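Local coordinates for peptidase M28 (Shewanella amazonensis SB2B, PDB 3IIB), which probably acts as a zinc-dependent dipeptidase or carboxypeptidase of the M28 family, at residues 90-95 with 221-226; 114-119 with 158-163; 207-212 with 217-222; 240-245 with 279-284; 250-255 with 429-434. All blocks are in the same frame, centred on the assembly; numbering follows the deposited sequence.

Contact 1: residues 90-95 with 221-226; sequences LVVTAL and ISLELG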
# COMPACT_ATOMS: atom_id res chain seq x y z
N LEU A 90 -7.44 -7.70 10.84
CA LEU A 90 -7.27 -7.97 9.43
C LEU A 90 -7.73 -6.78 8.58
O LEU A 90 -8.52 -5.93 9.04
CB LEU A 90 -8.06 -9.21 9.06
CG LEU A 90 -7.72 -10.51 9.77
CD1 LEU A 90 -8.84 -11.54 9.57
CD2 LEU A 90 -6.34 -11.10 9.36
N VAL A 91 -7.23 -6.70 7.36
CA VAL A 91 -7.65 -5.67 6.40
C VAL A 91 -8.37 -6.50 5.32
O VAL A 91 -7.80 -7.41 4.71
CB VAL A 91 -6.49 -4.84 5.80
CG1 VAL A 91 -6.93 -4.12 4.52
CG2 VAL A 91 -5.95 -3.79 6.88
N VAL A 92 -9.64 -6.21 5.18
CA VAL A 92 -10.56 -7.04 4.42
C VAL A 92 -11.39 -6.13 3.54
O VAL A 92 -11.63 -4.98 3.88
CB VAL A 92 -11.46 -7.88 5.38
CG1 VAL A 92 -12.40 -7.00 6.19
CG2 VAL A 92 -12.26 -8.91 4.64
N THR A 93 -11.90 -6.69 2.45
CA THR A 93 -12.97 -6.05 1.70
C THR A 93 -13.95 -7.09 1.16
O THR A 93 -13.56 -8.21 0.82
CB THR A 93 -12.38 -5.18 0.55
OG1 THR A 93 -13.40 -4.28 0.09
CG2 THR A 93 -11.88 -6.06 -0.57
N ALA A 94 -15.21 -6.72 1.05
CA ALA A 94 -16.22 -7.61 0.49
C ALA A 94 -15.86 -7.85 -0.98
O ALA A 94 -15.42 -6.92 -1.69
CB ALA A 94 -17.64 -6.96 0.59
N LEU A 95 -16.11 -9.07 -1.43
CA LEU A 95 -16.15 -9.35 -2.85
C LEU A 95 -17.39 -8.70 -3.43
O LEU A 95 -18.42 -8.60 -2.78
CB LEU A 95 -16.13 -10.86 -3.13
CG LEU A 95 -14.88 -11.57 -2.58
CD1 LEU A 95 -14.85 -13.06 -3.08
CD2 LEU A 95 -13.59 -10.83 -2.92
N ILE A 221 -11.88 -16.53 13.14
CA ILE A 221 -11.97 -15.12 12.75
C ILE A 221 -13.37 -14.58 13.06
O ILE A 221 -14.31 -15.35 13.24
CB ILE A 221 -11.60 -14.89 11.25
CG1 ILE A 221 -12.65 -15.46 10.29
CG2 ILE A 221 -10.21 -15.49 10.96
CD1 ILE A 221 -12.41 -15.01 8.84
N SER A 222 -13.44 -13.26 13.15
CA SER A 222 -14.68 -12.49 13.10
C SER A 222 -14.76 -11.80 11.75
O SER A 222 -13.74 -11.28 11.27
CB SER A 222 -14.68 -11.43 14.19
OG SER A 222 -15.89 -10.66 14.12
N LEU A 223 -15.94 -11.81 11.11
CA LEU A 223 -16.14 -11.14 9.82
C LEU A 223 -17.47 -10.40 9.83
O LEU A 223 -18.53 -10.96 10.16
CB LEU A 223 -16.16 -12.16 8.68
CG LEU A 223 -16.34 -11.64 7.25
CD1 LEU A 223 -15.20 -10.73 6.76
CD2 LEU A 223 -16.50 -12.86 6.31
N GLU A 224 -17.40 -9.13 9.45
CA GLU A 224 -18.56 -8.26 9.38
C GLU A 224 -18.52 -7.60 8.04
O GLU A 224 -17.51 -6.97 7.72
CB GLU A 224 -18.51 -7.20 10.48
CG GLU A 224 -19.73 -6.30 10.45
CD GLU A 224 -19.81 -5.34 11.60
OE1 GLU A 224 -18.85 -5.26 12.41
OE2 GLU A 224 -20.87 -4.69 11.70
N LEU A 225 -19.61 -7.77 7.27
CA LEU A 225 -19.78 -7.14 5.98
C LEU A 225 -21.15 -6.53 5.89
O LEU A 225 -22.17 -7.18 6.17
CB LEU A 225 -19.60 -8.10 4.81
CG LEU A 225 -18.26 -8.84 4.71
CD1 LEU A 225 -18.37 -9.91 3.61
CD2 LEU A 225 -17.05 -7.88 4.48
N GLY A 226 -21.18 -5.26 5.52
CA GLY A 226 -22.43 -4.57 5.29
C GLY A 226 -22.46 -4.47 3.77
O GLY A 226 -21.43 -4.26 3.11
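The carbonyl oxygen of Ala94 is gripped twice, by Thr184 OG1 and by Arg75 NH1, and the same residue makes the nearest approach to strand 220-242: Ala94 CB sits 4.0 Å from Leu225 CD2. Leu225 CD2 also reaches the backbone, 4.1 Å from Ala94 N. The torsion of Leu225 explains the reach: with chi1 at -58° its CG stands beside the backbone N and opposite the carbonyl carbon, and CD2 is then carried up under Ala94. Leu225 N is hydrogen-bonded to Thr101 OG1. Next along comes Val92, whose CG2 lies 4.1 Å from Leu223 CD1. CG2 is the Val92 branch set opposite the backbone N, and the two side chains cross at a slant, one methyl of each doing the touching. These two strands are not sheet neighbours. Each pairs antiparallel with strand 62-84, and the pairings continue through 106-113, 131-134, 168-172 and 198-201 back to 88-94, consistent with a barrel-like ring whose interior these apolar side chains fill. The segments 90-94 and 221-225 run 36° apart, and the CA atoms draw together from 9.2 Å between Leu90 and Ile221 to 6.6 Å between Ala94 and Leu225. At the wide end longer side chains span the distance: Leu90 CD1 faces Ile221 CG2 at 4.4 Å. Thr93 points the other way, its OG1 hydrogen-bonded to Glu263 OE1.

Contact 2: residues 114-119 with 158-163; sequences DTLQDL and AVAAAE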
# COMPACT_ATOMS: atom_id res chain seq x y z
N ASP A 114 -5.46 -24.68 -0.59
CA ASP A 114 -4.44 -24.12 -1.46
C ASP A 114 -5.06 -23.35 -2.63
O ASP A 114 -4.51 -22.36 -3.06
CB ASP A 114 -3.55 -25.18 -2.08
CG ASP A 114 -2.70 -25.94 -1.09
OD1 ASP A 114 -2.45 -25.48 0.03
OD2 ASP A 114 -2.26 -27.04 -1.48
N THR A 115 -6.19 -23.84 -3.14
CA THR A 115 -6.78 -23.34 -4.37
C THR A 115 -8.29 -23.60 -4.35
O THR A 115 -8.76 -24.40 -3.54
CB THR A 115 -6.22 -24.07 -5.61
OG1 THR A 115 -6.61 -25.46 -5.55
CG2 THR A 115 -4.67 -23.97 -5.68
N LEU A 116 -9.03 -22.91 -5.21
CA LEU A 116 -10.42 -23.22 -5.51
C LEU A 116 -10.63 -24.71 -5.81
O LEU A 116 -11.56 -25.32 -5.28
CB LEU A 116 -10.92 -22.37 -6.70
CG LEU A 116 -12.33 -22.72 -7.21
CD1 LEU A 116 -13.44 -22.41 -6.18
CD2 LEU A 116 -12.60 -22.00 -8.54
N GLN A 117 -9.77 -25.31 -6.63
CA GLN A 117 -9.92 -26.74 -6.96
C GLN A 117 -9.88 -27.62 -5.71
O GLN A 117 -10.68 -28.54 -5.57
CB GLN A 117 -8.85 -27.20 -7.94
CG GLN A 117 -9.10 -28.61 -8.52
CD GLN A 117 -10.48 -28.75 -9.20
OE1 GLN A 117 -11.40 -29.40 -8.67
NE2 GLN A 117 -10.63 -28.14 -10.38
N ASP A 118 -8.98 -27.31 -4.78
CA ASP A 118 -8.89 -28.03 -3.52
C ASP A 118 -10.16 -27.90 -2.69
O ASP A 118 -10.65 -28.87 -2.14
CB ASP A 118 -7.66 -27.58 -2.74
CG ASP A 118 -6.37 -28.03 -3.40
OD1 ASP A 118 -6.29 -29.22 -3.81
OD2 ASP A 118 -5.44 -27.23 -3.54
N LEU A 119 -10.71 -26.70 -2.68
CA LEU A 119 -11.98 -26.45 -2.01
C LEU A 119 -13.10 -27.27 -2.66
O LEU A 119 -13.91 -27.90 -1.98
CB LEU A 119 -12.30 -24.97 -2.06
CG LEU A 119 -13.66 -24.55 -1.55
CD1 LEU A 119 -13.94 -25.08 -0.11
CD2 LEU A 119 -13.77 -23.01 -1.65
N ALA A 158 -17.22 -18.60 -3.26
CA ALA A 158 -18.33 -18.59 -2.32
C ALA A 158 -19.32 -19.73 -2.62
O ALA A 158 -19.90 -20.34 -1.70
CB ALA A 158 -19.03 -17.19 -2.28
N VAL A 159 -19.52 -20.03 -3.89
CA VAL A 159 -20.39 -21.14 -4.26
C VAL A 159 -19.79 -22.47 -3.79
O VAL A 159 -20.44 -23.26 -3.10
CB VAL A 159 -20.68 -21.18 -5.74
CG1 VAL A 159 -21.43 -22.50 -6.12
CG2 VAL A 159 -21.47 -19.95 -6.16
N ALA A 160 -18.53 -22.71 -4.14
CA ALA A 160 -17.88 -23.96 -3.77
C ALA A 160 -17.83 -24.16 -2.25
O ALA A 160 -18.03 -25.28 -1.77
CB ALA A 160 -16.46 -24.02 -4.38
N ALA A 161 -17.58 -23.09 -1.50
CA ALA A 161 -17.53 -23.18 -0.06
C ALA A 161 -18.90 -23.48 0.53
O ALA A 161 -19.04 -24.34 1.38
CB ALA A 161 -16.97 -21.90 0.54
N ALA A 162 -19.94 -22.79 0.06
CA ALA A 162 -21.32 -23.05 0.54
C ALA A 162 -21.78 -24.49 0.28
O ALA A 162 -22.44 -25.09 1.14
CB ALA A 162 -22.34 -22.08 -0.06
N GLU A 163 -21.38 -25.05 -0.85
CA GLU A 163 -21.66 -26.44 -1.19
C GLU A 163 -21.12 -27.42 -0.17
O GLU A 163 -21.70 -28.49 0.02
CB GLU A 163 -21.14 -26.79 -2.60
CG GLU A 163 -21.94 -26.09 -3.66
CD GLU A 163 -21.43 -26.35 -5.07
OE1 GLU A 163 -20.19 -26.48 -5.27
OE2 GLU A 163 -22.28 -26.42 -5.98
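The flat group here is the peptide joining Ala160 to Ala161, and Leu119 lies over the one face of it that looks toward helix 116-120. Leu119 CD2 stands almost straight above the amide nitrogen, 3.8 Å from Ala161 N. On either side of that methyl are the two alanine methyls, Ala160 CB at 4.0 Å from Leu119 CD2 and Ala161 CB at the same distance from it. The other branch is used as well, with Leu119 CD1 4.1 Å from Ala161 CA. Leu116, one turn earlier, adds a single methyl: its CD1 meets Ala160 CB at 3.9 Å, brought there because CG is anti to the backbone N (chi1 174°). The two helices belong to successive beta-alpha-beta crossovers: helix 116-120 joins parallel strands 106-113 and 131-134, and helix 145-163 joins strand 131-134 to strand 168-172. Alanines on the longer helix let Leu119 come right down onto its backbone. With an alanine here instead of Leu119, the Ala160-Ala161 peptide would probably lose its cover and a gap would open beside Leu127 and Ile134, which the leucine also touches. The start of the short helix is fixed by Thr115 at the N-cap, whose OG1 accepts from Asp118 N at 3.1 Å, 162° at the hydrogen.

Contact 3: residues 207-212 with 217-222; sequences DLINAM and KEVVIS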
# COMPACT_ATOMS: atom_id res chain seq x y z
N ASP A 207 -0.72 -14.20 4.79
CA ASP A 207 0.56 -14.71 5.29
C ASP A 207 0.45 -14.93 6.82
O ASP A 207 0.97 -15.89 7.36
CB ASP A 207 1.71 -13.74 5.07
CG ASP A 207 2.05 -13.54 3.63
OD1 ASP A 207 1.64 -14.39 2.79
OD2 ASP A 207 2.69 -12.51 3.33
N LEU A 208 -0.19 -13.99 7.51
CA LEU A 208 -0.31 -14.06 8.97
C LEU A 208 -1.13 -15.29 9.39
O LEU A 208 -0.77 -16.00 10.34
CB LEU A 208 -0.95 -12.79 9.52
CG LEU A 208 -1.28 -12.75 11.02
CD1 LEU A 208 0.02 -12.86 11.82
CD2 LEU A 208 -2.03 -11.40 11.30
N ILE A 209 -2.23 -15.52 8.69
CA ILE A 209 -3.10 -16.62 9.01
C ILE A 209 -2.28 -17.91 8.80
O ILE A 209 -2.31 -18.83 9.61
CB ILE A 209 -4.36 -16.63 8.16
CG1 ILE A 209 -5.29 -15.50 8.59
CG2 ILE A 209 -5.09 -17.97 8.31
CD1 ILE A 209 -6.65 -15.42 7.81
N ASN A 210 -1.53 -17.97 7.70
CA ASN A 210 -0.70 -19.13 7.40
C ASN A 210 0.31 -19.41 8.53
O ASN A 210 0.48 -20.56 8.93
CB ASN A 210 0.08 -18.95 6.09
CG ASN A 210 -0.75 -19.24 4.83
OD1 ASN A 210 -1.80 -19.92 4.87
ND2 ASN A 210 -0.23 -18.79 3.69
N ALA A 211 0.97 -18.36 9.03
CA ALA A 211 1.96 -18.48 10.12
C ALA A 211 1.35 -19.08 11.40
O ALA A 211 2.00 -19.84 12.12
CB ALA A 211 2.54 -17.10 10.42
N MSE A 212 0.10 -18.73 11.68
CA MSE A 212 -0.61 -19.33 12.80
C MSE A 212 -0.99 -20.81 12.58
O MSE A 212 -0.88 -21.62 13.50
CB MSE A 212 -1.87 -18.51 13.09
CG MSE A 212 -1.54 -17.18 13.74
SE MSE A 212 -3.10 -16.21 14.27
CE MSE A 212 -2.29 -14.41 14.30
N LYS A 217 -2.14 -24.62 15.03
CA LYS A 217 -3.25 -24.01 15.73
C LYS A 217 -4.42 -23.86 14.75
O LYS A 217 -4.21 -23.60 13.57
CB LYS A 217 -2.86 -22.64 16.27
CG LYS A 217 -1.78 -22.66 17.33
CD LYS A 217 -2.20 -23.48 18.54
CE LYS A 217 -0.98 -24.06 19.28
NZ LYS A 217 -0.21 -23.00 19.96
N GLU A 218 -5.63 -24.05 15.24
CA GLU A 218 -6.82 -23.58 14.51
C GLU A 218 -6.99 -22.07 14.63
O GLU A 218 -6.75 -21.50 15.70
CB GLU A 218 -8.07 -24.29 15.01
CG GLU A 218 -8.02 -25.78 14.64
CD GLU A 218 -9.32 -26.51 14.86
OE1 GLU A 218 -10.04 -26.18 15.83
OE2 GLU A 218 -9.62 -27.40 14.06
N VAL A 219 -7.41 -21.44 13.54
CA VAL A 219 -7.65 -20.00 13.49
C VAL A 219 -9.14 -19.76 13.41
O VAL A 219 -9.88 -20.41 12.62
CB VAL A 219 -6.93 -19.36 12.28
CG1 VAL A 219 -7.28 -17.85 12.11
CG2 VAL A 219 -5.43 -19.63 12.39
N VAL A 220 -9.58 -18.86 14.28
CA VAL A 220 -10.95 -18.40 14.34
C VAL A 220 -10.95 -16.95 13.99
O VAL A 220 -10.11 -16.20 14.51
CB VAL A 220 -11.49 -18.58 15.79
CG1 VAL A 220 -12.94 -18.04 15.95
CG2 VAL A 220 -11.36 -20.05 16.23
N ILE A 221 -11.88 -16.53 13.14
CA ILE A 221 -11.97 -15.12 12.75
C ILE A 221 -13.37 -14.58 13.06
O ILE A 221 -14.31 -15.35 13.24
CB ILE A 221 -11.60 -14.89 11.25
CG1 ILE A 221 -12.65 -15.46 10.29
CG2 ILE A 221 -10.21 -15.49 10.96
CD1 ILE A 221 -12.41 -15.01 8.84
N SER A 222 -13.44 -13.26 13.15
CA SER A 222 -14.68 -12.49 13.10
C SER A 222 -14.76 -11.80 11.75
O SER A 222 -13.74 -11.28 11.27
CB SER A 222 -14.68 -11.43 14.19
OG SER A 222 -15.89 -10.66 14.12
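Ile209 is the first residue of 207-212 to meet 217-222, and it does so loosely: its CG2 lies 4.4 Å from Val219 CG1, while its carbonyl oxygen, Ile209 O, has Val219 CG2 4.3 Å away. Asn210 faces elsewhere, with its OD1 accepting from Arg112 NE and its ND2 donating to Asp135 OD2, so both ends of the amide are used and its flip is fixed. Met212, a selenomethionine, makes the tighter contacts. Its CB presses on Val219 CG2 at 3.8 Å, and its carbonyl oxygen, Met212 O, lies 3.6 Å from Lys217 CB, a van der Waals touch on the alkyl root of a lysine whose bent chain leads off elsewhere. Val219 serves both helix residues because its branches are split: with chi1 at 174°, CG1 is anti to the backbone N and meets the Ile209 side chain, while CG2, beside that N, meets Met212 CB and also lies near Ile209 O. The rest of Met212 is stretched out (chi2 -174°) away from the lysine and valine. The helix thus packs against the chain segment that leads from a short turn into strand 220-242. Ile209 reaches Ile82, Ile110 and Ile170 on strands 62-84, 106-113 and 168-172, and strand 220-242 runs between the first two, antiparallel to both. The helix also meets the second subunit, where Leu208, Ala211 and Met212 pack on Val32 of that chain.

Contact 4: residues 240-245 with 279-284; sequences AEVKGS and AAAKHI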
# COMPACT_ATOMS: atom_id res chain seq x y z
N ALA A 240 -18.00 8.15 -29.03
CA ALA A 240 -17.58 9.28 -29.89
C ALA A 240 -17.02 8.79 -31.18
O ALA A 240 -16.43 7.69 -31.28
CB ALA A 240 -16.53 10.13 -29.20
N GLU A 241 -17.17 9.62 -32.21
CA GLU A 241 -16.70 9.27 -33.53
C GLU A 241 -15.88 10.37 -34.18
O GLU A 241 -16.16 11.56 -34.02
CB GLU A 241 -17.89 8.89 -34.44
CG GLU A 241 -18.62 7.64 -34.01
CD GLU A 241 -19.88 7.31 -34.77
OE1 GLU A 241 -20.24 8.04 -35.73
OE2 GLU A 241 -20.51 6.29 -34.41
N VAL A 242 -14.82 9.93 -34.84
CA VAL A 242 -14.12 10.67 -35.87
C VAL A 242 -14.73 10.26 -37.20
O VAL A 242 -14.64 9.12 -37.62
CB VAL A 242 -12.62 10.34 -35.87
CG1 VAL A 242 -11.91 11.13 -37.00
CG2 VAL A 242 -11.98 10.63 -34.48
N LYS A 243 -15.38 11.19 -37.89
CA LYS A 243 -16.12 10.88 -39.09
C LYS A 243 -15.17 10.38 -40.20
O LYS A 243 -14.09 10.94 -40.39
CB LYS A 243 -16.90 12.13 -39.56
CG LYS A 243 -17.79 11.91 -40.75
CD LYS A 243 -18.86 13.01 -40.96
CE LYS A 243 -18.30 14.30 -41.48
NZ LYS A 243 -19.43 15.20 -41.91
N GLY A 244 -15.59 9.33 -40.89
CA GLY A 244 -14.85 8.78 -42.01
C GLY A 244 -15.10 9.56 -43.26
O GLY A 244 -15.72 10.60 -43.23
N SER A 245 -14.64 9.03 -44.38
CA SER A 245 -14.79 9.72 -45.66
C SER A 245 -15.28 8.73 -46.73
O SER A 245 -16.48 8.41 -46.79
CB SER A 245 -13.50 10.43 -46.03
OG SER A 245 -12.36 9.57 -46.02
N ALA A 279 -7.51 10.01 -26.22
CA ALA A 279 -6.39 10.82 -26.71
C ALA A 279 -5.93 10.38 -28.10
O ALA A 279 -5.69 11.24 -28.96
CB ALA A 279 -5.19 10.81 -25.72
N ALA A 280 -5.82 9.08 -28.34
CA ALA A 280 -5.43 8.56 -29.67
C ALA A 280 -6.40 9.06 -30.74
O ALA A 280 -5.98 9.54 -31.80
CB ALA A 280 -5.34 7.02 -29.66
N ALA A 281 -7.69 8.97 -30.47
CA ALA A 281 -8.72 9.45 -31.40
C ALA A 281 -8.62 10.99 -31.61
O ALA A 281 -8.78 11.48 -32.73
CB ALA A 281 -10.13 9.01 -30.94
N LYS A 282 -8.34 11.75 -30.55
CA LYS A 282 -8.22 13.20 -30.64
C LYS A 282 -7.03 13.57 -31.51
O LYS A 282 -7.12 14.45 -32.34
CB LYS A 282 -8.08 13.84 -29.26
CG LYS A 282 -7.83 15.35 -29.25
CD LYS A 282 -8.90 16.13 -29.98
CE LYS A 282 -8.86 17.58 -29.62
NZ LYS A 282 -7.60 18.28 -30.02
N HIS A 283 -5.90 12.89 -31.32
CA HIS A 283 -4.76 13.17 -32.21
C HIS A 283 -5.12 12.93 -33.67
O HIS A 283 -4.62 13.62 -34.55
CB HIS A 283 -3.52 12.37 -31.80
CG HIS A 283 -2.95 12.81 -30.49
ND1 HIS A 283 -2.53 14.10 -30.26
CD2 HIS A 283 -2.79 12.14 -29.32
CE1 HIS A 283 -2.14 14.21 -29.00
NE2 HIS A 283 -2.27 13.03 -28.42
N ILE A 284 -5.92 11.91 -33.92
CA ILE A 284 -6.37 11.60 -35.29
C ILE A 284 -7.33 12.69 -35.80
O ILE A 284 -7.19 13.20 -36.94
CB ILE A 284 -6.97 10.19 -35.39
CG1 ILE A 284 -5.85 9.15 -35.26
CG2 ILE A 284 -7.77 10.03 -36.74
CD1 ILE A 284 -6.34 7.69 -35.09
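Val242 meets helix 267-285 with both of its methyls, each on a different residue. Val242 CG2 lies 3.7 Å from the carbonyl oxygen Ala281 O and 4.3 Å from Ala281 CB, so it rests on helix backbone as well as side chain. The second branch goes one turn on, with Val242 CG1 4.3 Å from Ile284 CG2. This division follows from chi1 at 179°, which puts CG1 anti to the backbone N and CG2 beside it. The methyl-to-methyl contacts are loose, and the closest approach is to a carbonyl oxygen. Helix 267-285 is the crossover of a beta-alpha-beta unit, linking parallel strands 247-257 and 293-300 within the alpha/beta fold of the M28 peptidase, and Val242 ends a strand antiparallel to 293-300. Ile295 of that neighbouring strand, bonded backbone to backbone with Val242, also touches both Val242 and Ile284, and Phe60 lies against Val242 and Ala281. Beyond the helix, Ile284 is backed by Ala427 of helix 413-432 and Leu13 of helix 3-19. On the opposite face of the strand Glu241 is heavily engaged: OE2 takes Arg296 NE and Tyr64 OH, OE1 takes Arg62 NH1.

Contact 5: residues 250-255 with 429-434; sequences EIVLIG and VMANSK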
# COMPACT_ATOMS: atom_id res chain seq x y z
N GLU A 250 -17.92 1.99 -42.67
CA GLU A 250 -17.13 1.00 -41.98
C GLU A 250 -16.52 1.62 -40.72
O GLU A 250 -16.18 2.80 -40.71
CB GLU A 250 -16.02 0.50 -42.87
CG GLU A 250 -16.54 -0.12 -44.13
CD GLU A 250 -15.46 -0.72 -45.01
OE1 GLU A 250 -14.51 -1.34 -44.48
OE2 GLU A 250 -15.59 -0.56 -46.25
N ILE A 251 -16.42 0.81 -39.68
CA ILE A 251 -16.06 1.27 -38.35
C ILE A 251 -14.80 0.58 -37.84
O ILE A 251 -14.69 -0.64 -37.87
CB ILE A 251 -17.17 0.96 -37.34
CG1 ILE A 251 -18.44 1.75 -37.69
CG2 ILE A 251 -16.72 1.28 -35.93
CD1 ILE A 251 -19.68 0.94 -37.49
N VAL A 252 -13.85 1.39 -37.37
CA VAL A 252 -12.74 0.91 -36.56
C VAL A 252 -13.10 1.29 -35.14
O VAL A 252 -13.28 2.49 -34.82
CB VAL A 252 -11.43 1.57 -36.96
CG1 VAL A 252 -10.31 1.25 -35.95
CG2 VAL A 252 -11.07 1.16 -38.42
N LEU A 253 -13.25 0.30 -34.28
CA LEU A 253 -13.68 0.52 -32.90
C LEU A 253 -12.47 0.41 -31.98
O LEU A 253 -11.77 -0.61 -31.96
CB LEU A 253 -14.71 -0.54 -32.53
CG LEU A 253 -15.51 -0.41 -31.22
CD1 LEU A 253 -16.68 -1.39 -31.22
CD2 LEU A 253 -14.66 -0.64 -30.01
N ILE A 254 -12.24 1.45 -31.19
CA ILE A 254 -11.21 1.39 -30.16
C ILE A 254 -11.91 1.73 -28.85
O ILE A 254 -12.67 2.72 -28.74
CB ILE A 254 -9.98 2.31 -30.48
CG1 ILE A 254 -10.41 3.77 -30.67
CG2 ILE A 254 -9.12 1.72 -31.71
CD1 ILE A 254 -9.18 4.72 -30.88
N GLY A 255 -11.73 0.85 -27.88
CA GLY A 255 -12.53 0.90 -26.68
C GLY A 255 -11.76 0.88 -25.37
O GLY A 255 -10.55 0.59 -25.31
N VAL A 429 -3.82 3.45 -39.14
CA VAL A 429 -3.50 2.43 -40.12
C VAL A 429 -4.73 1.56 -40.44
O VAL A 429 -5.05 1.34 -41.62
CB VAL A 429 -2.28 1.56 -39.68
CG1 VAL A 429 -2.09 0.41 -40.63
CG2 VAL A 429 -0.99 2.45 -39.65
N MSE A 430 -5.47 1.13 -39.42
CA MSE A 430 -6.63 0.31 -39.69
C MSE A 430 -7.77 1.07 -40.40
O MSE A 430 -8.46 0.47 -41.24
CB MSE A 430 -7.18 -0.33 -38.41
CG MSE A 430 -6.25 -1.31 -37.75
SE MSE A 430 -5.96 -2.92 -38.81
CE MSE A 430 -4.56 -2.39 -39.50
N ALA A 431 -7.96 2.36 -40.07
CA ALA A 431 -9.00 3.16 -40.69
C ALA A 431 -8.69 3.51 -42.14
O ALA A 431 -9.57 4.01 -42.84
CB ALA A 431 -9.27 4.47 -39.89
N ASN A 432 -7.46 3.23 -42.57
CA ASN A 432 -7.06 3.49 -43.96
C ASN A 432 -6.54 2.24 -44.71
O ASN A 432 -6.17 2.31 -45.89
CB ASN A 432 -6.04 4.62 -43.96
CG ASN A 432 -6.67 5.92 -43.51
OD1 ASN A 432 -7.41 6.53 -44.27
ND2 ASN A 432 -6.46 6.31 -42.23
N SER A 433 -6.62 1.08 -44.07
CA SER A 433 -6.08 -0.14 -44.65
C SER A 433 -6.97 -0.68 -45.75
O SER A 433 -8.19 -0.61 -45.68
CB SER A 433 -5.97 -1.22 -43.59
OG SER A 433 -5.35 -2.41 -44.11
N LYS A 434 -6.33 -1.22 -46.77
CA LYS A 434 -7.06 -1.96 -47.81
C LYS A 434 -7.14 -3.46 -47.64
O LYS A 434 -7.69 -4.14 -48.51
CB LYS A 434 -6.42 -1.63 -49.17
CG LYS A 434 -6.41 -0.16 -49.49
CD LYS A 434 -7.79 0.39 -49.55
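Val252 carries the contact between 250-255 and 429-434, where strand 247-257 packs on helix 413-432, one of the helices that cover the sheet in the alpha/beta fold of this zinc peptidase; Ile254 packs on the same helix at Tyr423, Phe426 and Ala427. The apolar contacts all go through one methyl. Val252 CG2 lies over the flat face of the peptide between Met430 and Ala431, 3.8 Å from Met430 C, with Ala431 CA 3.7 Å away. The nearby side chains are touched only at their roots: Val252 CG2 is 4.0 Å from Ala431 CB and 4.2 Å from Met430 CB, after which the selenomethionine bends off. The other valine branch, CG1, is anti to the backbone N (chi1 170°), leaving CG2 beside that N and facing the helix. The polar ties run through neighbours instead. Arg293 links the two segments, its NE salt-bridged to Glu250 OE1 and its NH1 donating to both Met430 O and Ser433 O. Backbone bonds of Val252 to Thr294 and Arg296 hold the valine in line on the parallel strand 293-300. Val252 CG2 lies 3.7 Å from Ala431 N.

In the fold
The five contacts fall into two groups on opposite sides of the chain's centre. Contacts 1, 2 and 3 lie together, with centres 15 to 18 Å apart; contacts 1 and 3 share Ile221 and Ser222, and contact 2 approaches them to about 6 and 7 Å at nearest atoms without touching. Contacts 4 and 5 form the other group, centres 10 Å apart, interleaved along the chain. Strand 220-242 spans the two groups, beginning in contacts 1 and 3 and ending in contact 4, whose centre is 45 Å from that of contact 1. The zinc site is nearest contact 1: the side chain of Ala94 is about 12 Å from that of the zinc ligand His402.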